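Local coordinates for Tol-Pal system protein TolB (Acinetobacter baumannii, PDB 7MX5), which probably serves as the periplasmic component of the Tol-Pal system, which is thought to support outer membrane invagination during division and to maintain outer membrane integrity, at residues I209-S222 against F230-M243. Numbering follows the deposited sequence.
Sequences ITSFKGLNGAPSFS and FTASMNGNPEIYQM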
ATOM      1  N   ILE A 209     -11.833   0.361  21.032  1.00 48.96           N
ATOM      2  CA  ILE A 209     -11.833   1.813  20.921  1.00 41.73           C
ATOM      3  C   ILE A 209     -13.244   2.360  21.099  1.00 41.58           C
ATOM      4  O   ILE A 209     -13.485   3.235  21.939  1.00 37.02           O
ATOM      5  CB  ILE A 209     -11.218   2.241  19.576  1.00 45.36           C
ATOM      6  CG1 ILE A 209      -9.698   2.060  19.603  1.00 34.20           C
ATOM      7  CG2 ILE A 209     -11.559   3.673  19.281  1.00 49.55           C
ATOM      8  CD1 ILE A 209      -9.008   2.846  20.695  1.00 35.79           C
ATOM      9  N   THR A 210     -14.198   1.844  20.327  1.00 44.20           N
ATOM     10  CA  THR A 210     -15.596   2.226  20.471  1.00 43.66           C
ATOM     11  C   THR A 210     -16.476   1.074  20.007  1.00 49.97           C
ATOM     12  O   THR A 210     -16.042   0.204  19.246  1.00 46.53           O
ATOM     13  CB  THR A 210     -15.926   3.502  19.684  1.00 40.98           C
ATOM     14  OG1 THR A 210     -17.211   3.993  20.087  1.00 53.71           O
ATOM     15  CG2 THR A 210     -15.937   3.226  18.189  1.00 41.25           C
ATOM     16  N   SER A 211     -17.723   1.081  20.477  1.00 60.26           N
ATOM     17  CA  SER A 211     -18.675   0.023  20.155  1.00 56.45           C
ATOM     18  C   SER A 211     -20.094   0.416  20.547  1.00 67.52           C
ATOM     19  O   SER A 211     -20.387   0.592  21.733  1.00 79.22           O
ATOM     20  CB  SER A 211     -18.287  -1.279  20.859  1.00 62.80           C
ATOM     21  OG  SER A 211     -19.050  -2.369  20.373  1.00 72.33           O
ATOM     22  N   PHE A 212     -20.982   0.548  19.566  1.00 67.76           N
ATOM     23  CA  PHE A 212     -22.385   0.837  19.839  1.00 76.05           C
ATOM     24  C   PHE A 212     -23.222   0.351  18.658  1.00 80.30           C
ATOM     25  O   PHE A 212     -22.736  -0.379  17.788  1.00 66.58           O
ATOM     26  CB  PHE A 212     -22.599   2.326  20.132  1.00 75.20           C
ATOM     27  CG  PHE A 212     -21.881   3.245  19.189  1.00 71.17           C
ATOM     28  CD1 PHE A 212     -22.463   3.622  17.991  1.00 68.71           C
ATOM     29  CD2 PHE A 212     -20.627   3.742  19.505  1.00 65.90           C
ATOM     30  CE1 PHE A 212     -21.806   4.470  17.125  1.00 69.47           C
ATOM     31  CE2 PHE A 212     -19.965   4.591  18.642  1.00 56.69           C
ATOM     32  CZ  PHE A 212     -20.555   4.955  17.450  1.00 61.14           C
ATOM     33  N   LYS A 213     -24.489   0.769  18.629  1.00 87.93           N
ATOM     34  CA  LYS A 213     -25.455   0.212  17.689  1.00 82.34           C
ATOM     35  C   LYS A 213     -25.311   0.806  16.292  1.00 85.74           C
ATOM     36  O   LYS A 213     -25.508   0.102  15.295  1.00 84.30           O
ATOM     37  CB  LYS A 213     -26.872   0.434  18.216  1.00 81.68           C
ATOM     38  CG  LYS A 213     -27.022   1.708  19.037  1.00 85.22           C
ATOM     39  CD  LYS A 213     -28.438   1.878  19.564  1.00 81.27           C
ATOM     40  CE  LYS A 213     -28.440   2.626  20.889  1.00 82.54           C
ATOM     41  NZ  LYS A 213     -29.646   3.486  21.045  1.00 72.84           N
ATOM     42  N   GLY A 214     -24.978   2.088  16.197  1.00 76.54           N
ATOM     43  CA  GLY A 214     -24.915   2.762  14.919  1.00 75.03           C
ATOM     44  C   GLY A 214     -23.548   2.835  14.278  1.00 67.85           C
ATOM     45  O   GLY A 214     -23.391   3.534  13.272  1.00 65.96           O
ATOM     46  N   LEU A 215     -22.557   2.132  14.818  1.00 68.03           N
ATOM     47  CA  LEU A 215     -21.197   2.213  14.300  1.00 61.43           C
ATOM     48  C   LEU A 215     -21.117   1.594  12.910  1.00 56.21           C
ATOM     49  O   LEU A 215     -21.381   0.400  12.735  1.00 64.60           O
ATOM     50  CB  LEU A 215     -20.232   1.511  15.252  1.00 59.21           C
ATOM     51  CG  LEU A 215     -18.752   1.540  14.865  1.00 46.13           C
ATOM     52  CD1 LEU A 215     -18.243   2.970  14.798  1.00 46.44           C
ATOM     53  CD2 LEU A 215     -17.927   0.719  15.845  1.00 54.13           C
ATOM     54  N   ASN A 216     -20.757   2.409  11.917  1.00 54.86           N
ATOM     55  CA  ASN A 216     -20.484   1.909  10.576  1.00 49.56           C
ATOM     56  C   ASN A 216     -19.033   1.473  10.420  1.00 48.28           C
ATOM     57  O   ASN A 216     -18.757   0.457   9.771  1.00 46.94           O
ATOM     58  CB  ASN A 216     -20.819   2.975   9.530  1.00 60.99           C
ATOM     59  CG  ASN A 216     -22.311   3.173   9.355  1.00 68.93           C
ATOM     60  OD1 ASN A 216     -22.951   3.879  10.135  1.00 63.04           O
ATOM     61  ND2 ASN A 216     -22.873   2.550   8.326  1.00 77.23           N
ATOM     62  N   GLY A 217     -18.101   2.223  11.002  1.00 47.96           N
ATOM     63  CA  GLY A 217     -16.701   1.857  10.964  1.00 47.99           C
ATOM     64  C   GLY A 217     -15.821   2.836  10.215  1.00 53.05           C
ATOM     65  O   GLY A 217     -15.884   4.046  10.454  1.00 51.50           O
ATOM     66  N   ALA A 218     -14.995   2.312   9.306  1.00 49.61           N
ATOM     67  CA  ALA A 218     -14.054   3.086   8.504  1.00 54.78           C
ATOM     68  C   ALA A 218     -13.157   3.948   9.387  1.00 47.67           C
ATOM     69  O   ALA A 218     -13.256   5.182   9.351  1.00 47.44           O
ATOM     70  CB  ALA A 218     -14.797   3.959   7.492  1.00 43.42           C
ATOM     71  N   PRO A 219     -12.274   3.351  10.181  1.00 48.37           N
ATOM     72  CA  PRO A 219     -11.409   4.154  11.049  1.00 40.01           C
ATOM     73  C   PRO A 219     -10.263   4.792  10.279  1.00 54.64           C
ATOM     74  O   PRO A 219      -9.840   4.314   9.224  1.00 51.95           O
ATOM     75  CB  PRO A 219     -10.885   3.141  12.074  1.00 43.51           C
ATOM     76  CG  PRO A 219     -11.026   1.808  11.428  1.00 42.24           C
ATOM     77  CD  PRO A 219     -12.016   1.905  10.305  1.00 51.15           C
ATOM     78  N   SER A 220      -9.772   5.900  10.828  1.00 60.05           N
ATOM     79  CA  SER A 220      -8.636   6.617  10.269  1.00 48.40           C
ATOM     80  C   SER A 220      -7.999   7.426  11.388  1.00 50.41           C
ATOM     81  O   SER A 220      -8.706   8.058  12.177  1.00 56.88           O
ATOM     82  CB  SER A 220      -9.054   7.531   9.112  1.00 47.19           C
ATOM     83  OG  SER A 220      -7.951   8.277   8.628  1.00 57.13           O
ATOM     84  N   PHE A 221      -6.672   7.407  11.449  1.00 42.86           N
ATOM     85  CA  PHE A 221      -5.937   7.939  12.588  1.00 43.98           C
ATOM     86  C   PHE A 221      -5.252   9.252  12.238  1.00 47.34           C
ATOM     87  O   PHE A 221      -4.751   9.430  11.122  1.00 38.64           O
ATOM     88  CB  PHE A 221      -4.907   6.925  13.082  1.00 36.94           C
ATOM     89  CG  PHE A 221      -5.516   5.760  13.796  1.00 47.43           C
ATOM     90  CD1 PHE A 221      -5.956   5.885  15.103  1.00 37.52           C
ATOM     91  CD2 PHE A 221      -5.671   4.543  13.154  1.00 40.74           C
ATOM     92  CE1 PHE A 221      -6.527   4.816  15.761  1.00 37.94           C
ATOM     93  CE2 PHE A 221      -6.239   3.473  13.807  1.00 46.80           C
ATOM     94  CZ  PHE A 221      -6.669   3.609  15.113  1.00 39.19           C
ATOM     95  N   SER A 222      -5.243  10.166  13.205  1.00 44.32           N
ATOM     96  CA  SER A 222      -4.613  11.462  13.022  1.00 42.38           C
ATOM     97  C   SER A 222      -3.101  11.305  12.867  1.00 49.33           C
ATOM     98  O   SER A 222      -2.496  10.425  13.485  1.00 47.02           O
ATOM     99  CB  SER A 222      -4.913  12.367  14.212  1.00 43.10           C
ATOM    100  OG  SER A 222      -5.756  13.443  13.848  1.00 56.69           O
ATOM    101  N   PHE A 230     -14.086   8.176  12.496  1.00 37.46           N
ATOM    102  CA  PHE A 230     -14.852   6.973  12.206  1.00 46.06           C
ATOM    103  C   PHE A 230     -16.253   7.372  11.773  1.00 51.38           C
ATOM    104  O   PHE A 230     -16.725   8.475  12.062  1.00 42.59           O
ATOM    105  CB  PHE A 230     -14.902   6.024  13.411  1.00 40.94           C
ATOM    106  CG  PHE A 230     -15.570   6.604  14.627  1.00 49.28           C
ATOM    107  CD1 PHE A 230     -14.898   7.496  15.449  1.00 53.90           C
ATOM    108  CD2 PHE A 230     -16.866   6.245  14.958  1.00 48.56           C
ATOM    109  CE1 PHE A 230     -15.510   8.023  16.571  1.00 57.16           C
ATOM    110  CE2 PHE A 230     -17.483   6.770  16.078  1.00 46.03           C
ATOM    111  CZ  PHE A 230     -16.804   7.658  16.887  1.00 52.30           C
ATOM    112  N   THR A 231     -16.908   6.456  11.066  1.00 48.38           N
ATOM    113  CA  THR A 231     -18.268   6.653  10.591  1.00 49.44           C
ATOM    114  C   THR A 231     -19.245   5.911  11.493  1.00 53.50           C
ATOM    115  O   THR A 231     -18.979   4.784  11.921  1.00 46.57           O
ATOM    116  CB  THR A 231     -18.424   6.168   9.148  1.00 58.12           C
ATOM    117  OG1 THR A 231     -17.273   6.551   8.386  1.00 56.15           O
ATOM    118  CG2 THR A 231     -19.670   6.772   8.517  1.00 57.63           C
ATOM    119  N   ALA A 232     -20.375   6.552  11.777  1.00 53.90           N
ATOM    120  CA  ALA A 232     -21.388   5.963  12.638  1.00 59.83           C
ATOM    121  C   ALA A 232     -22.712   6.669  12.395  1.00 56.63           C
ATOM    122  O   ALA A 232     -22.743   7.883  12.175  1.00 58.82           O
ATOM    123  CB  ALA A 232     -20.994   6.061  14.115  1.00 58.29           C
ATOM    124  N   SER A 233     -23.797   5.904  12.439  1.00 66.75           N
ATOM    125  CA  SER A 233     -25.150   6.419  12.252  1.00 76.04           C
ATOM    126  C   SER A 233     -25.963   6.034  13.481  1.00 75.55           C
ATOM    127  O   SER A 233     -26.578   4.966  13.505  1.00 87.53           O
ATOM    128  CB  SER A 233     -25.781   5.861  10.980  1.00 78.63           C
ATOM    129  OG  SER A 233     -25.446   4.498  10.796  1.00 71.73           O
ATOM    130  N   MET A 234     -25.959   6.898  14.500  1.00 86.82           N
ATOM    131  CA  MET A 234     -26.766   6.636  15.687  1.00115.85           C
ATOM    132  C   MET A 234     -28.217   6.390  15.295  1.00126.60           C
ATOM    133  O   MET A 234     -28.837   5.411  15.725  1.00114.46           O
ATOM    134  CB  MET A 234     -26.660   7.804  16.671  1.00117.27           C
ATOM    135  CG  MET A 234     -25.955   7.483  17.995  1.00128.04           C
ATOM    136  SD  MET A 234     -26.239   5.868  18.770  1.00123.86           S
ATOM    137  CE  MET A 234     -28.028   5.730  18.783  1.00108.32           C
ATOM    138  N   ASN A 235     -28.763   7.257  14.448  1.00150.83           N
ATOM    139  CA  ASN A 235     -30.087   7.057  13.880  1.00140.77           C
ATOM    140  C   ASN A 235     -30.048   7.431  12.408  1.00136.77           C
ATOM    141  O   ASN A 235     -29.573   8.514  12.051  1.00132.72           O
ATOM    142  CB  ASN A 235     -31.145   7.886  14.623  1.00145.01           C
ATOM    143  CG  ASN A 235     -32.124   8.568  13.682  1.00150.28           C
ATOM    144  OD1 ASN A 235     -33.181   8.022  13.366  1.00155.43           O
ATOM    145  ND2 ASN A 235     -31.784   9.778  13.247  1.00154.38           N
ATOM    146  N   GLY A 236     -30.524   6.527  11.559  1.00116.58           N
ATOM    147  CA  GLY A 236     -30.692   6.823  10.150  1.00105.89           C
ATOM    148  C   GLY A 236     -29.442   6.760   9.296  1.00 99.85           C
ATOM    149  O   GLY A 236     -29.057   5.687   8.824  1.00 99.20           O
ATOM    150  N   ASN A 237     -28.796   7.911   9.089  1.00 90.96           N
ATOM    151  CA  ASN A 237     -27.793   8.045   8.045  1.00 83.17           C
ATOM    152  C   ASN A 237     -26.387   8.167   8.625  1.00 76.51           C
ATOM    153  O   ASN A 237     -26.193   8.770   9.686  1.00 70.67           O
ATOM    154  CB  ASN A 237     -28.094   9.271   7.178  1.00 84.59           C
ATOM    155  CG  ASN A 237     -29.582   9.487   6.977  1.00 90.57           C
ATOM    156  OD1 ASN A 237     -30.272   9.987   7.865  1.00 95.43           O
ATOM    157  ND2 ASN A 237     -30.084   9.099   5.811  1.00 91.45           N
ATOM    158  N   PRO A 238     -25.385   7.607   7.943  1.00 74.50           N
ATOM    159  CA  PRO A 238     -24.017   7.631   8.475  1.00 75.39           C
ATOM    160  C   PRO A 238     -23.507   9.053   8.646  1.00 66.86           C
ATOM    161  O   PRO A 238     -23.879   9.960   7.900  1.00 74.34           O
ATOM    162  CB  PRO A 238     -23.210   6.873   7.414  1.00 75.02           C
ATOM    163  CG  PRO A 238     -24.230   6.059   6.669  1.00 71.39           C
ATOM    164  CD  PRO A 238     -25.453   6.920   6.644  1.00 68.87           C
ATOM    165  N   GLU A 239     -22.649   9.237   9.649  1.00 56.09           N
ATOM    166  CA  GLU A 239     -22.056  10.531   9.959  1.00 57.86           C
ATOM    167  C   GLU A 239     -20.606  10.328  10.378  1.00 56.98           C
ATOM    168  O   GLU A 239     -20.224   9.258  10.858  1.00 50.27           O
ATOM    169  CB  GLU A 239     -22.825  11.260  11.072  1.00 55.22           C
ATOM    170  CG  GLU A 239     -23.754  12.361  10.589  1.00 69.98           C
ATOM    171  CD  GLU A 239     -25.002  12.486  11.438  1.00 80.74           C
ATOM    172  OE1 GLU A 239     -25.055  11.855  12.513  1.00 89.28           O
ATOM    173  OE2 GLU A 239     -25.929  13.215  11.032  1.00 82.87           O
ATOM    174  N   ILE A 240     -19.802  11.373  10.200  1.00 54.95           N
ATOM    175  CA  ILE A 240     -18.386  11.332  10.549  1.00 50.73           C
ATOM    176  C   ILE A 240     -18.207  11.840  11.974  1.00 51.20           C
ATOM    177  O   ILE A 240     -18.743  12.892  12.342  1.00 53.80           O
ATOM    178  CB  ILE A 240     -17.545  12.159   9.562  1.00 49.96           C
ATOM    179  CG1 ILE A 240     -17.482  11.469   8.199  1.00 44.70           C
ATOM    180  CG2 ILE A 240     -16.141  12.384  10.106  1.00 40.18           C
ATOM    181  CD1 ILE A 240     -18.053  12.298   7.075  1.00 59.20           C
ATOM    182  N   TYR A 241     -17.452  11.091  12.772  1.00 54.20           N
ATOM    183  CA  TYR A 241     -17.128  11.456  14.142  1.00 53.73           C
ATOM    184  C   TYR A 241     -15.617  11.485  14.312  1.00 48.21           C
ATOM    185  O   TYR A 241     -14.891  10.720  13.671  1.00 52.58           O
ATOM    186  CB  TYR A 241     -17.736  10.461  15.136  1.00 63.79           C
ATOM    187  CG  TYR A 241     -19.245  10.469  15.191  1.00 65.62           C
ATOM    188  CD1 TYR A 241     -19.996   9.718  14.296  1.00 58.79           C
ATOM    189  CD2 TYR A 241     -19.921  11.242  16.124  1.00 72.72           C
ATOM    190  CE1 TYR A 241     -21.376   9.728  14.339  1.00 64.73           C
ATOM    191  CE2 TYR A 241     -21.301  11.249  16.179  1.00 68.59           C
ATOM    192  CZ  TYR A 241     -22.024  10.498  15.280  1.00 75.11           C
ATOM    193  OH  TYR A 241     -23.398  10.515  15.331  1.00 80.94           O
ATOM    194  N   GLN A 242     -15.143  12.374  15.180  1.00 45.58           N
ATOM    195  CA  GLN A 242     -13.740  12.406  15.572  1.00 47.70           C
ATOM    196  C   GLN A 242     -13.619  12.004  17.033  1.00 52.88           C
ATOM    197  O   GLN A 242     -14.307  12.561  17.895  1.00 59.30           O
ATOM    198  CB  GLN A 242     -13.117  13.787  15.361  1.00 54.78           C
ATOM    199  CG  GLN A 242     -11.600  13.771  15.522  1.00 48.24           C
ATOM    200  CD  GLN A 242     -10.961  15.132  15.345  1.00 51.13           C
ATOM    201  OE1 GLN A 242     -11.648  16.147  15.244  1.00 66.30           O
ATOM    202  NE2 GLN A 242      -9.633  15.159  15.304  1.00 51.68           N
ATOM    203  N   MET A 243     -12.749  11.041  17.306  1.00 48.74           N
ATOM    204  CA  MET A 243     -12.484  10.595  18.663  1.00 52.02           C
ATOM    205  C   MET A 243     -11.162  11.159  19.159  1.00 49.54           C
ATOM    206  O   MET A 243     -10.209  11.303  18.391  1.00 56.39           O
ATOM    207  CB  MET A 243     -12.446   9.070  18.750  1.00 51.59           C
ATOM    208  CG  MET A 243     -12.849   8.551  20.111  1.00 57.35           C
ATOM    209  SD  MET A 243     -12.419   6.830  20.372  1.00 60.83           S
ATOM    210  CE  MET A 243     -13.967   6.220  21.029  1.00 56.14           C
TER
HETATM  211  O   HOH W   1     -14.402   7.269   8.594  1.00 46.79           O
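Asn216 N donates to Thr231 O at 3.0 Å, a bent bond (132°). Gly217 N reaches the same oxygen at 2.9 Å and straighter (165°). Asn216 and Gly217 both stand opposite Thr231, a classic beta bulge, and their N-H groups come from the same face of its carbonyl plane. Gly217 O takes Thr231 N in return at 2.7 Å. At the backbone angles of Gly217 a CB would jam against Asn216 O, which calls for glycine. Toward the loop end, Ser233 N bonds to Gly214 O, while Ser233 OG donates in plane to a lone pair of Asn216 OD1 at 2.7 Å. On the Leu215 and Ala232 face, the methyl of Ala232 meets the edge of the Phe212 ring, 3.5 Å from CE1, and Phe230 CE2 lies at that edge too, 3.8 Å from Phe212 CZ. Leu215 CG, anti to the backbone N (chi1 -178°), carries CD1 to 3.6 Å from Phe230 CD2. Farther along, Met243 SD and CE pack on Ile209 and Thr210. On the other face, a water links Ala218 O to Thr231 OG1, which is also bonded to Thr261 O. Strands 215-221 and 227-232 are the first hairpin of a four-stranded antiparallel propeller blade; Phe230 and Met243 meet strand 206-211 and the link after it, and Phe230 also touches Ile196 of strand 195-200, joining this blade to the one before.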